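Local structure of succinylglutamate desuccinylase (Chromobacterium violaceum, 1YW4) at residues H56-A61 against G216-F221; S6-A11 against V86-L91; P62-D67 against G222-S227; L50-V55 against K143-L148. The protein probably hydrolyses N2-succinyl-L-glutamate to succinate and L-glutamate, the last step of arginine breakdown by the AST pathway, with one bound zinc ion per subunit. One frame throughout, in Å; residues are numbered along the deposited sequence.

Contact 1. Residues H56-A61 against G216-F221; sequences HGNETA and GKARPF. With ZN (zinc ion), chain C.
Two loops meet through Thr60, by one hydrogen bond and a CH-pi contact, near the surface beside the zinc site: the loop after strand 48-53 and the loop after strand 209-215, which brings Arg219 and Phe221. The first loop carries the His-x-x-Glu zinc motif of the M14 carboxypeptidase-like fold, here His56 to Glu59, folded as a type I beta turn. That turn brings both ligands to one ion: His56 ND1 lies 2.3 Å from zinc, and Glu59 chelates it with OE1 at 2.3 Å and OE2 at 2.4 Å. His149 and a water complete the site, and Asp104 fixes the rotation of the His56 ring by accepting from its NE2. Threonine suits the next position because its two branches do different work. The hydroxyl of Thr60, standing between the backbone N and the carbonyl carbon (chi1 74°), donates to Arg219 O in a bond modelled as so short that its exact length is doubtful, while Thr60 OG1 itself accepts from Asn224 ND2. Thr60 CG2 lies over the centre of one face of the Phe221 ring, a CH-pi contact only 5° off the normal. Gly216, where the chain turns a corner, has backbone angles (phi 153°) that would jam any CB against the preceding carbonyl. A water bridges the two loops, accepting from Ala61 N and from Arg219 N, each 3.0 Å away, and donating to Lys217 O.

Contact 2. Residues S6-A11 against V86-L91; sequences SFLQHA and VMFANL
Leu8 and Phe88 meet at an angle, the leucine lying over one face of the aromatic ring. Its methyl CD2 makes a CH-pi contact 4.1 Å from the ring centroid and 16° off the normal, somewhat toward the rim. CG stands opposite the backbone N (chi1 177°), which carries the branch over the ring while CB stays 3.9 Å from Phe88 CZ. Val86 CG1 covers the opposite face, so the ring is held between a helix residue and its own strand neighbour two positions back. The Leu8 backbone also comes close, with CA 3.8 Å from Phe88 CE1. One turn along the helix, the small Ala11 suits a place where the helix comes near both Phe88 and Leu91: its CB lies 4.0 Å from Phe88 CD1 and 4.0 Å from Leu91 CD2. Ser6 starts the helix as N-cap, OG accepting from Gln9 N, and Asp67 of helix 61-75 anchors this end by accepting from Ser6 OG and Leu8 N. The axes of helix 7-11 and strand 86-88 pass 10.0 Å apart at -50°. The residues that meet are all apolar, as in the packing of a helix on the face of a beta sheet in an alpha/beta fold.

Contact 3. Residues P62-D67 against G222-S227; sequences PIEVVD and GQNDLS
Glu64 leans from helix 61-75 onto Gly222, Asn224 and Leu226, and its side chain can be followed outward atom by atom. CB lies beside the methyl CD2 of Leu226, 4.2 Å away. CG leaves opposite the carbonyl carbon (chi1 -54°) and passes 4.1 Å from Asn224 ND2; the extended chain beyond it brings the carboxylate to the facing loop. Glutamate suits this place, being long enough to span from helix to loop and having two oxygens to receive Asn224 ND2 and Gly222 N. OE1 accepts a hydrogen bond from Asn224 ND2 at 2.9 Å; the amide comes from above the carboxylate, 77° out of its plane, and the two flat groups stand almost perpendicular. ND2 also bonds Thr60 OG1, so one amide nitrogen joins Glu64 to Thr60. OE2 is met differently: Gly222 N reaches it at 3.1 Å on the syn side, tilted 23° out of the carboxylate plane. In the M14 carboxypeptidase-like fold of this enzyme, helix 61-75 follows directly on the zinc-binding loop, and the loop of Gly222 to Ser227 leads from strand 209-215 toward helix 230-241. Glycine suits position 222, where the backbone turns with positive phi. Phe221 also packs on the Glu64 side chain. A water near the carboxylate accepts from Asn224 N at 3.0 Å; its very short distance to OE1 is doubtful. Beyond the polar group the contact becomes apolar: Val65 and Leu226 lie alongside, running opposite ways, CG2 of the valine 3.9 Å from CD2 of the leucine.

Contact 4. Residues L50-V55 against K143-L148; sequences LLSCGV and KLHYDL
Leu50 to Ser52 pair with His145 to Asp147 as neighbouring parallel strands, and their backbone bonds follow one another along the ladder. Leu50 N donates to Leu144 O, Tyr146 N to Leu50 O, Ser52 N to Tyr146 O and Leu148 N to Ser52 O, all at 2.7 to 3.2 Å. Leu50 O is gripped twice, for His145 ND1 also donates to it at 3.1 Å. This second donor sits 59° above the carbonyl plane, whereas the oxygen lies close to the plane of the imidazole. Histidine can do this because its CG is trans to the backbone N (chi1 176°), which lays the ring alongside Leu50; the leucine methyl CD2 covers one ring face, 3.6 Å from the centroid. Ser52 OG donates to Asp147 OD1 at 2.6 Å from above the carboxylate plane, 42° out of it, a short serine reach well matched to an aspartate directly across the ladder. Asp147 OD2 accepts from NE2 of His149, a zinc ligand, making Asp147 a second-shell residue that probably orients the imidazole and may raise its electron density. Past the last strand pair, two waters take over: one links Gly54 N to Leu148 O, the other accepts from Val55 N and donates to Asp147 OD1 and Leu148 O. Strand 83-88 adjoins strand 48-53 on its other side, and 209-215 adjoins 143-151. Helix 61-75 covers Leu51, Cys53 and Leu148, while helices 120-137 and 198-205 cover the face of Leu50 and His145.

How the contacts relate
Contacts 4, 1 and 3 lie in succession about the zinc site, with contact 2 farther off. The parallel pair of contact 4 runs straight into contact 1, whose centre is 15 Å away; the side chain of Val55, at the end of segment 50-55, is about 6 Å from the zinc ion. Contact 3 continues contact 1 along both segments, their centres 8 Å apart. In contact 2 the side chain of Phe88 lies about 14 Å from the ion, but Val86 CG1 packs 3.5 Å from Val66 CG1 of contact 3, and Ala89 N donates to Cys53 O of contact 4 at 2.9 Å. Pro62 CB packs 3.4 Å from Leu148 CB, seating the helix of contact 3 on the strands of contact 4.

Contact 1. Residues H56-A61 against G216-F221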
loop_
_atom_site.group_PDB
_atom_site.type_symbol
_atom_site.label_atom_id
_atom_site.label_comp_id
_atom_site.label_asym_id
_atom_site.label_seq_id
_atom_site.Cartn_x
_atom_site.Cartn_y
_atom_site.Cartn_z
ATOM N N HIS A 56 -9.002 2.164 29.671
ATOM C CA HIS A 56 -10.406 2.547 29.588
ATOM C C HIS A 56 -11.051 1.677 30.677
ATOM O O HIS A 56 -10.962 0.449 30.641
ATOM C CB HIS A 56 -10.957 2.250 28.186
ATOM C CG HIS A 56 -10.432 3.189 27.143
ATOM N ND1 HIS A 56 -10.048 2.771 25.888
ATOM C CD2 HIS A 56 -10.167 4.514 27.197
ATOM C CE1 HIS A 56 -9.561 3.797 25.215
ATOM N NE2 HIS A 56 -9.620 4.868 25.987
ATOM N N GLY A 57 -11.644 2.329 31.675
ATOM C CA GLY A 57 -12.241 1.626 32.802
ATOM C C GLY A 57 -13.387 0.662 32.576
ATOM O O GLY A 57 -13.672 -0.163 33.449
ATOM N N ASN A 58 -14.041 0.745 31.423
ATOM C CA ASN A 58 -15.174 -0.131 31.123
ATOM C C ASN A 58 -14.768 -1.389 30.355
ATOM O O ASN A 58 -15.609 -2.237 30.075
ATOM C CB ASN A 58 -16.229 0.643 30.318
ATOM C CG ASN A 58 -15.698 1.117 28.980
ATOM O OD1 ASN A 58 -14.612 1.679 28.903
ATOM N ND2 ASN A 58 -16.468 0.895 27.919
ATOM N N GLU A 59 -13.485 -1.515 30.017
ATOM C CA GLU A 59 -12.998 -2.687 29.272
ATOM C C GLU A 59 -12.351 -3.624 30.292
ATOM O O GLU A 59 -11.130 -3.714 30.398
ATOM C CB GLU A 59 -12.007 -2.220 28.200
ATOM C CG GLU A 59 -12.484 -0.916 27.552
ATOM C CD GLU A 59 -11.622 -0.415 26.412
ATOM O OE1 GLU A 59 -10.453 -0.847 26.298
ATOM O OE2 GLU A 59 -12.123 0.435 25.635
ATOM N N THR A 60 -13.206 -4.339 31.019
ATOM C CA THR A 60 -12.786 -5.210 32.109
ATOM C C THR A 60 -12.279 -6.615 31.801
ATOM O O THR A 60 -11.552 -7.182 32.604
ATOM C CB THR A 60 -13.914 -5.322 33.148
ATOM O OG1 THR A 60 -14.971 -6.149 32.638
ATOM C CG2 THR A 60 -14.469 -3.945 33.455
ATOM N N ALA A 61 -12.650 -7.181 30.659
ATOM C CA ALA A 61 -12.196 -8.524 30.327
ATOM C C ALA A 61 -10.676 -8.666 30.509
ATOM O O ALA A 61 -10.216 -9.529 31.261
ATOM C CB ALA A 61 -12.600 -8.893 28.887
ATOM N N GLY A 216 -11.768 -8.073 22.165
ATOM C CA GLY A 216 -13.173 -8.436 22.098
ATOM C C GLY A 216 -14.197 -7.410 22.566
ATOM O O GLY A 216 -13.982 -6.194 22.497
ATOM N N LYS A 217 -15.321 -7.916 23.064
ATOM C CA LYS A 217 -16.431 -7.080 23.521
ATOM C C LYS A 217 -16.268 -6.509 24.924
ATOM O O LYS A 217 -15.844 -7.210 25.843
ATOM C CB LYS A 217 -17.733 -7.891 23.458
ATOM C CG LYS A 217 -17.974 -8.593 22.120
ATOM C CD LYS A 217 -19.115 -9.595 22.210
ATOM C CE LYS A 217 -19.325 -10.349 20.895
ATOM N NZ LYS A 217 -20.474 -11.306 20.986
ATOM N N ALA A 218 -16.624 -5.238 25.084
ATOM C CA ALA A 218 -16.537 -4.584 26.385
ATOM C C ALA A 218 -17.715 -5.034 27.247
ATOM O O ALA A 218 -18.853 -5.097 26.779
ATOM C CB ALA A 218 -16.553 -3.069 26.224
ATOM N N ARG A 219 -17.425 -5.351 28.503
ATOM C CA ARG A 219 -18.432 -5.813 29.447
ATOM C C ARG A 219 -17.971 -5.475 30.858
ATOM O O ARG A 219 -16.773 -5.378 31.119
ATOM C CB ARG A 219 -18.615 -7.336 29.337
ATOM C CG ARG A 219 -19.336 -7.828 28.087
ATOM C CD ARG A 219 -20.844 -7.804 28.285
ATOM N NE ARG A 219 -21.559 -8.437 27.182
ATOM C CZ ARG A 219 -21.556 -7.992 25.930
ATOM N NH1 ARG A 219 -22.237 -8.638 24.999
ATOM N NH2 ARG A 219 -20.883 -6.896 25.611
ATOM N N PRO A 220 -18.918 -5.278 31.783
ATOM C CA PRO A 220 -18.554 -4.954 33.166
ATOM C C PRO A 220 -18.019 -6.203 33.870
ATOM O O PRO A 220 -18.157 -7.315 33.355
ATOM C CB PRO A 220 -19.872 -4.467 33.756
ATOM C CG PRO A 220 -20.861 -5.349 33.059
ATOM C CD PRO A 220 -20.382 -5.340 31.622
ATOM N N PHE A 221 -17.395 -6.015 35.031
ATOM C CA PHE A 221 -16.854 -7.139 35.799
ATOM C C PHE A 221 -17.945 -8.180 36.070
ATOM O O PHE A 221 -19.079 -7.828 36.395
ATOM C CB PHE A 221 -16.290 -6.655 37.145
ATOM C CG PHE A 221 -15.032 -5.833 37.029
ATOM C CD1 PHE A 221 -13.839 -6.412 36.611
ATOM C CD2 PHE A 221 -15.042 -4.481 37.355
ATOM C CE1 PHE A 221 -12.663 -5.650 36.519
ATOM C CE2 PHE A 221 -13.879 -3.709 37.266
ATOM C CZ PHE A 221 -12.687 -4.294 36.849
HETATM ZN ZN ZN C . -9.988 0.786 24.717
HETATM O O HOH W 1 -14.697 -6.511 28.543
HETATM O O HOH W 2 -11.068 -0.147 22.876
#

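Contact 2. Residues S6-A11 against V86-L91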
loop_
_atom_site.group_PDB
_atom_site.type_symbol
_atom_site.label_atom_id
_atom_site.label_comp_id
_atom_site.label_asym_id
_atom_site.label_seq_id
_atom_site.Cartn_x
_atom_site.Cartn_y
_atom_site.Cartn_z
ATOM N N SER A 6 -6.259 -10.721 45.416
ATOM C CA SER A 6 -6.428 -10.074 44.127
ATOM C C SER A 6 -5.592 -8.799 44.052
ATOM O O SER A 6 -5.772 -7.881 44.851
ATOM C CB SER A 6 -7.903 -9.725 43.901
ATOM O OG SER A 6 -8.088 -8.937 42.729
ATOM N N PHE A 7 -4.689 -8.750 43.078
ATOM C CA PHE A 7 -3.842 -7.587 42.878
ATOM C C PHE A 7 -4.743 -6.413 42.501
ATOM O O PHE A 7 -4.557 -5.294 42.978
ATOM C CB PHE A 7 -2.817 -7.867 41.769
ATOM C CG PHE A 7 -1.670 -8.757 42.211
ATOM C CD1 PHE A 7 -0.370 -8.269 42.242
ATOM C CD2 PHE A 7 -1.898 -10.073 42.618
ATOM C CE1 PHE A 7 0.696 -9.065 42.671
ATOM C CE2 PHE A 7 -0.833 -10.882 43.051
ATOM C CZ PHE A 7 0.460 -10.374 43.076
ATOM N N LEU A 8 -5.739 -6.687 41.666
ATOM C CA LEU A 8 -6.665 -5.661 41.216
ATOM C C LEU A 8 -7.410 -4.998 42.369
ATOM O O LEU A 8 -7.452 -3.769 42.470
ATOM C CB LEU A 8 -7.659 -6.268 40.210
ATOM C CG LEU A 8 -8.789 -5.397 39.623
ATOM C CD1 LEU A 8 -9.987 -5.478 40.522
ATOM C CD2 LEU A 8 -8.337 -3.942 39.422
ATOM N N GLN A 9 -7.983 -5.811 43.251
ATOM C CA GLN A 9 -8.735 -5.286 44.385
ATOM C C GLN A 9 -7.841 -4.488 45.331
ATOM O O GLN A 9 -8.271 -3.496 45.924
ATOM C CB GLN A 9 -9.413 -6.425 45.149
ATOM C CG GLN A 9 -10.602 -5.953 45.943
ATOM C CD GLN A 9 -11.605 -5.231 45.058
ATOM O OE1 GLN A 9 -12.131 -5.797 44.097
ATOM N NE2 GLN A 9 -11.860 -3.968 45.371
ATOM N N HIS A 10 -6.598 -4.928 45.485
ATOM C CA HIS A 10 -5.670 -4.218 46.351
ATOM C C HIS A 10 -5.491 -2.811 45.794
ATOM O O HIS A 10 -5.522 -1.837 46.537
ATOM C CB HIS A 10 -4.315 -4.921 46.392
ATOM C CG HIS A 10 -3.288 -4.189 47.194
ATOM N ND1 HIS A 10 -3.273 -4.195 48.574
ATOM C CD2 HIS A 10 -2.260 -3.394 46.811
ATOM C CE1 HIS A 10 -2.280 -3.436 49.004
ATOM N NE2 HIS A 10 -1.651 -2.938 47.954
ATOM N N ALA A 11 -5.298 -2.733 44.477
ATOM C CA ALA A 11 -5.108 -1.469 43.766
ATOM C C ALA A 11 -6.331 -0.562 43.887
ATOM O O ALA A 11 -6.201 0.648 44.077
ATOM C CB ALA A 11 -4.814 -1.744 42.290
ATOM N N VAL A 86 2.865 -4.827 35.697
ATOM C CA VAL A 86 1.436 -4.785 35.421
ATOM C C VAL A 86 0.903 -3.411 35.813
ATOM O O VAL A 86 1.212 -2.894 36.895
ATOM C CB VAL A 86 0.651 -5.847 36.222
ATOM C CG1 VAL A 86 -0.845 -5.660 36.005
ATOM C CG2 VAL A 86 1.062 -7.256 35.774
HETATM N N MSE A 87 0.115 -2.828 34.918
HETATM C CA MSE A 87 -0.485 -1.530 35.165
HETATM C C MSE A 87 -1.999 -1.525 35.002
HETATM O O MSE A 87 -2.516 -1.827 33.929
HETATM C CB MSE A 87 0.073 -0.485 34.210
HETATM C CG MSE A 87 1.511 -0.130 34.400
HETATM SE SE MSE A 87 2.026 1.225 33.144
HETATM C CE MSE A 87 3.292 2.205 34.171
ATOM N N PHE A 88 -2.707 -1.223 36.084
ATOM C CA PHE A 88 -4.157 -1.075 36.040
ATOM C C PHE A 88 -4.150 0.442 35.819
ATOM O O PHE A 88 -4.072 1.223 36.765
ATOM C CB PHE A 88 -4.775 -1.455 37.389
ATOM C CG PHE A 88 -4.650 -2.923 37.716
ATOM C CD1 PHE A 88 -3.887 -3.348 38.796
ATOM C CD2 PHE A 88 -5.249 -3.880 36.898
ATOM C CE1 PHE A 88 -3.715 -4.709 39.053
ATOM C CE2 PHE A 88 -5.084 -5.250 37.145
ATOM C CZ PHE A 88 -4.317 -5.663 38.222
ATOM N N ALA A 89 -4.202 0.826 34.548
ATOM C CA ALA A 89 -4.067 2.214 34.112
ATOM C C ALA A 89 -4.943 3.323 34.650
ATOM O O ALA A 89 -4.449 4.224 35.337
ATOM C CB ALA A 89 -4.056 2.261 32.593
ATOM N N ASN A 90 -6.224 3.294 34.327
ATOM C CA ASN A 90 -7.110 4.342 34.793
ATOM C C ASN A 90 -7.905 3.818 35.978
ATOM O O ASN A 90 -9.033 3.366 35.820
ATOM C CB ASN A 90 -8.051 4.767 33.661
ATOM C CG ASN A 90 -8.660 6.126 33.901
ATOM O OD1 ASN A 90 -8.831 6.539 35.046
ATOM N ND2 ASN A 90 -8.997 6.829 32.825
ATOM N N LEU A 91 -7.318 3.890 37.171
ATOM C CA LEU A 91 -7.972 3.380 38.379
ATOM C C LEU A 91 -9.346 3.955 38.679
ATOM O O LEU A 91 -10.287 3.209 38.969
ATOM C CB LEU A 91 -7.073 3.584 39.599
ATOM C CG LEU A 91 -5.869 2.648 39.730
ATOM C CD1 LEU A 91 -4.968 3.157 40.860
ATOM C CD2 LEU A 91 -6.336 1.222 40.009
#

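Contact 3. Residues P62-D67 against G222-S227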
loop_
_atom_site.group_PDB
_atom_site.type_symbol
_atom_site.label_atom_id
_atom_site.label_comp_id
_atom_site.label_asym_id
_atom_site.label_seq_id
_atom_site.Cartn_x
_atom_site.Cartn_y
_atom_site.Cartn_z
ATOM N N PRO A 62 -9.872 -7.823 29.831
ATOM C CA PRO A 62 -8.418 -7.953 30.000
ATOM C C PRO A 62 -7.969 -7.795 31.454
ATOM O O PRO A 62 -6.993 -8.416 31.887
ATOM C CB PRO A 62 -7.858 -6.851 29.096
ATOM C CG PRO A 62 -8.910 -6.721 28.021
ATOM C CD PRO A 62 -10.193 -6.779 28.844
ATOM N N ILE A 63 -8.679 -6.952 32.203
ATOM C CA ILE A 63 -8.366 -6.710 33.614
ATOM C C ILE A 63 -8.474 -8.008 34.430
ATOM O O ILE A 63 -7.568 -8.343 35.202
ATOM C CB ILE A 63 -9.321 -5.643 34.216
ATOM C CG1 ILE A 63 -9.220 -4.332 33.428
ATOM C CG2 ILE A 63 -8.977 -5.399 35.672
ATOM C CD1 ILE A 63 -10.215 -3.258 33.902
ATOM N N GLU A 64 -9.573 -8.741 34.249
ATOM C CA GLU A 64 -9.780 -10.001 34.968
ATOM C C GLU A 64 -8.739 -11.042 34.559
ATOM O O GLU A 64 -8.262 -11.796 35.401
ATOM C CB GLU A 64 -11.188 -10.561 34.705
ATOM C CG GLU A 64 -12.323 -9.584 35.009
ATOM C CD GLU A 64 -13.716 -10.184 34.815
ATOM O OE1 GLU A 64 -13.954 -10.831 33.773
ATOM O OE2 GLU A 64 -14.583 -9.995 35.699
ATOM N N VAL A 65 -8.386 -11.080 33.273
ATOM C CA VAL A 65 -7.394 -12.039 32.784
ATOM C C VAL A 65 -6.017 -11.756 33.386
ATOM O O VAL A 65 -5.296 -12.676 33.779
ATOM C CB VAL A 65 -7.280 -12.010 31.246
ATOM C CG1 VAL A 65 -6.093 -12.876 30.787
ATOM C CG2 VAL A 65 -8.569 -12.531 30.624
ATOM N N VAL A 66 -5.655 -10.481 33.461
ATOM C CA VAL A 66 -4.372 -10.118 34.044
ATOM C C VAL A 66 -4.387 -10.449 35.532
ATOM O O VAL A 66 -3.486 -11.116 36.035
ATOM C CB VAL A 66 -4.073 -8.613 33.870
ATOM C CG1 VAL A 66 -2.852 -8.218 34.702
ATOM C CG2 VAL A 66 -3.818 -8.308 32.400
ATOM N N ASP A 67 -5.420 -9.995 36.229
ATOM C CA ASP A 67 -5.525 -10.244 37.660
ATOM C C ASP A 67 -5.470 -11.742 37.993
ATOM O O ASP A 67 -4.869 -12.134 38.993
ATOM C CB ASP A 67 -6.808 -9.619 38.212
ATOM C CG ASP A 67 -6.822 -9.559 39.723
ATOM O OD1 ASP A 67 -5.848 -9.030 40.311
ATOM O OD2 ASP A 67 -7.804 -10.035 40.326
ATOM N N GLY A 222 -17.598 -9.459 35.928
ATOM C CA GLY A 222 -18.549 -10.526 36.185
ATOM C C GLY A 222 -19.392 -10.939 34.994
ATOM O O GLY A 222 -20.149 -11.909 35.065
ATOM N N GLN A 223 -19.260 -10.207 33.897
ATOM C CA GLN A 223 -20.023 -10.506 32.702
ATOM C C GLN A 223 -19.132 -10.823 31.511
ATOM O O GLN A 223 -19.582 -10.784 30.371
ATOM C CB GLN A 223 -20.955 -9.341 32.372
ATOM C CG GLN A 223 -22.187 -9.267 33.275
ATOM C CD GLN A 223 -23.096 -8.130 32.888
ATOM O OE1 GLN A 223 -23.325 -7.894 31.705
ATOM N NE2 GLN A 223 -23.621 -7.414 33.878
ATOM N N ASN A 224 -17.869 -11.143 31.779
ATOM C CA ASN A 224 -16.929 -11.483 30.719
ATOM C C ASN A 224 -16.790 -12.994 30.583
ATOM O O ASN A 224 -16.539 -13.696 31.562
ATOM C CB ASN A 224 -15.539 -10.887 31.001
ATOM C CG ASN A 224 -15.539 -9.373 31.016
ATOM O OD1 ASN A 224 -15.843 -8.734 30.013
ATOM N ND2 ASN A 224 -15.194 -8.792 32.160
ATOM N N ASP A 225 -16.953 -13.491 29.364
ATOM C CA ASP A 225 -16.811 -14.916 29.100
ATOM C C ASP A 225 -15.304 -15.151 28.936
ATOM O O ASP A 225 -14.781 -15.122 27.823
ATOM C CB ASP A 225 -17.559 -15.276 27.808
ATOM C CG ASP A 225 -17.792 -16.770 27.659
ATOM O OD1 ASP A 225 -16.805 -17.529 27.591
ATOM O OD2 ASP A 225 -18.970 -17.187 27.611
ATOM N N LEU A 226 -14.606 -15.364 30.050
ATOM C CA LEU A 226 -13.160 -15.568 30.012
ATOM C C LEU A 226 -12.720 -16.672 29.058
ATOM O O LEU A 226 -11.527 -16.834 28.795
ATOM C CB LEU A 226 -12.618 -15.845 31.419
ATOM C CG LEU A 226 -12.773 -14.683 32.415
ATOM C CD1 LEU A 226 -12.081 -15.020 33.735
ATOM C CD2 LEU A 226 -12.173 -13.418 31.812
ATOM N N SER A 227 -13.684 -17.421 28.533
ATOM C CA SER A 227 -13.388 -18.495 27.594
ATOM C C SER A 227 -13.055 -17.882 26.239
ATOM O O SER A 227 -12.215 -18.393 25.499
ATOM C CB SER A 227 -14.595 -19.430 27.458
ATOM O OG SER A 227 -14.290 -20.540 26.634
HETATM O O HOH W 3 -16.158 -11.821 34.086
#

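Contact 4. Residues L50-V55 against K143-L148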
loop_
_atom_site.group_PDB
_atom_site.type_symbol
_atom_site.label_atom_id
_atom_site.label_comp_id
_atom_site.label_asym_id
_atom_site.label_seq_id
_atom_site.Cartn_x
_atom_site.Cartn_y
_atom_site.Cartn_z
ATOM N N LEU A 50 5.574 -5.621 29.703
ATOM C CA LEU A 50 4.696 -4.601 30.267
ATOM C C LEU A 50 3.274 -4.913 29.818
ATOM O O LEU A 50 2.994 -4.941 28.622
ATOM C CB LEU A 50 5.084 -3.205 29.767
ATOM C CG LEU A 50 4.103 -2.076 30.121
ATOM C CD1 LEU A 50 3.915 -2.031 31.626
ATOM C CD2 LEU A 50 4.621 -0.731 29.607
ATOM N N LEU A 51 2.389 -5.184 30.769
ATOM C CA LEU A 51 0.995 -5.445 30.443
ATOM C C LEU A 51 0.171 -4.327 31.078
ATOM O O LEU A 51 0.172 -4.149 32.297
ATOM C CB LEU A 51 0.525 -6.784 31.010
ATOM C CG LEU A 51 1.284 -8.069 30.626
ATOM C CD1 LEU A 51 0.592 -9.264 31.291
ATOM C CD2 LEU A 51 1.314 -8.244 29.116
ATOM N N SER A 52 -0.516 -3.563 30.249
ATOM C CA SER A 52 -1.348 -2.505 30.779
ATOM C C SER A 52 -2.788 -2.832 30.401
ATOM O O SER A 52 -3.059 -3.342 29.312
ATOM C CB SER A 52 -0.911 -1.144 30.225
ATOM O OG SER A 52 -0.921 -1.121 28.811
ATOM N N CYS A 53 -3.705 -2.585 31.330
ATOM C CA CYS A 53 -5.118 -2.850 31.095
ATOM C C CYS A 53 -5.918 -1.791 31.823
ATOM O O CYS A 53 -5.385 -1.097 32.683
ATOM C CB CYS A 53 -5.502 -4.239 31.613
ATOM S SG CYS A 53 -5.151 -4.527 33.357
ATOM N N GLY A 54 -7.191 -1.647 31.478
ATOM C CA GLY A 54 -7.981 -0.643 32.158
ATOM C C GLY A 54 -7.600 0.782 31.791
ATOM O O GLY A 54 -7.840 1.693 32.578
ATOM N N VAL A 55 -6.966 0.984 30.635
ATOM C CA VAL A 55 -6.654 2.345 30.200
ATOM C C VAL A 55 -8.042 2.983 30.101
ATOM O O VAL A 55 -8.232 4.166 30.408
ATOM C CB VAL A 55 -5.948 2.356 28.818
ATOM C CG1 VAL A 55 -6.048 3.739 28.179
ATOM C CG2 VAL A 55 -4.469 1.991 28.997
ATOM N N LYS A 143 12.004 -6.222 25.012
ATOM C CA LYS A 143 11.125 -5.231 25.628
ATOM C C LYS A 143 9.754 -5.360 24.953
ATOM O O LYS A 143 9.572 -4.946 23.807
ATOM C CB LYS A 143 11.704 -3.828 25.436
ATOM C CG LYS A 143 12.977 -3.594 26.246
ATOM C CD LYS A 143 13.569 -2.217 26.007
ATOM C CE LYS A 143 14.035 -2.057 24.579
ATOM N NZ LYS A 143 15.080 -3.064 24.231
ATOM N N LEU A 144 8.798 -5.941 25.674
ATOM C CA LEU A 144 7.463 -6.181 25.138
ATOM C C LEU A 144 6.343 -5.498 25.917
ATOM O O LEU A 144 6.268 -5.603 27.137
ATOM C CB LEU A 144 7.201 -7.689 25.104
ATOM C CG LEU A 144 8.229 -8.557 24.373
ATOM C CD1 LEU A 144 7.926 -10.032 24.631
ATOM C CD2 LEU A 144 8.196 -8.255 22.891
ATOM N N HIS A 145 5.468 -4.819 25.186
ATOM C CA HIS A 145 4.344 -4.108 25.773
ATOM C C HIS A 145 3.030 -4.411 25.062
ATOM O O HIS A 145 2.894 -4.161 23.868
ATOM C CB HIS A 145 4.600 -2.602 25.726
ATOM C CG HIS A 145 3.450 -1.783 26.220
ATOM N ND1 HIS A 145 2.510 -2.274 27.102
ATOM C CD2 HIS A 145 3.107 -0.496 25.985
ATOM C CE1 HIS A 145 1.641 -1.321 27.390
ATOM N NE2 HIS A 145 1.981 -0.233 26.726
ATOM N N TYR A 146 2.072 -4.957 25.797
ATOM C CA TYR A 146 0.771 -5.255 25.226
ATOM C C TYR A 146 -0.231 -4.458 26.036
ATOM O O TYR A 146 -0.397 -4.662 27.243
ATOM C CB TYR A 146 0.458 -6.748 25.316
ATOM C CG TYR A 146 1.516 -7.606 24.660
ATOM C CD1 TYR A 146 1.690 -7.599 23.273
ATOM C CD2 TYR A 146 2.381 -8.376 25.433
ATOM C CE1 TYR A 146 2.710 -8.340 22.671
ATOM C CE2 TYR A 146 3.401 -9.120 24.849
ATOM C CZ TYR A 146 3.562 -9.097 23.472
ATOM O OH TYR A 146 4.583 -9.821 22.898
ATOM N N ASP A 147 -0.845 -3.495 25.361
ATOM C CA ASP A 147 -1.849 -2.659 25.983
ATOM C C ASP A 147 -3.154 -3.349 25.579
ATOM O O ASP A 147 -3.536 -3.355 24.410
ATOM C CB ASP A 147 -1.753 -1.233 25.439
ATOM C CG ASP A 147 -2.716 -0.297 26.121
ATOM O OD1 ASP A 147 -3.028 -0.554 27.310
ATOM O OD2 ASP A 147 -3.152 0.683 25.475
ATOM N N LEU A 148 -3.806 -3.952 26.568
ATOM C CA LEU A 148 -5.033 -4.726 26.385
ATOM C C LEU A 148 -6.340 -3.933 26.449
ATOM O O LEU A 148 -6.612 -3.262 27.435
ATOM C CB LEU A 148 -5.060 -5.843 27.431
ATOM C CG LEU A 148 -3.710 -6.530 27.668
ATOM C CD1 LEU A 148 -3.856 -7.697 28.659
ATOM C CD2 LEU A 148 -3.182 -7.041 26.332
HETATM O O HOH W 4 -8.437 -3.590 29.738
HETATM O O HOH W 5 -5.663 -0.786 28.482
#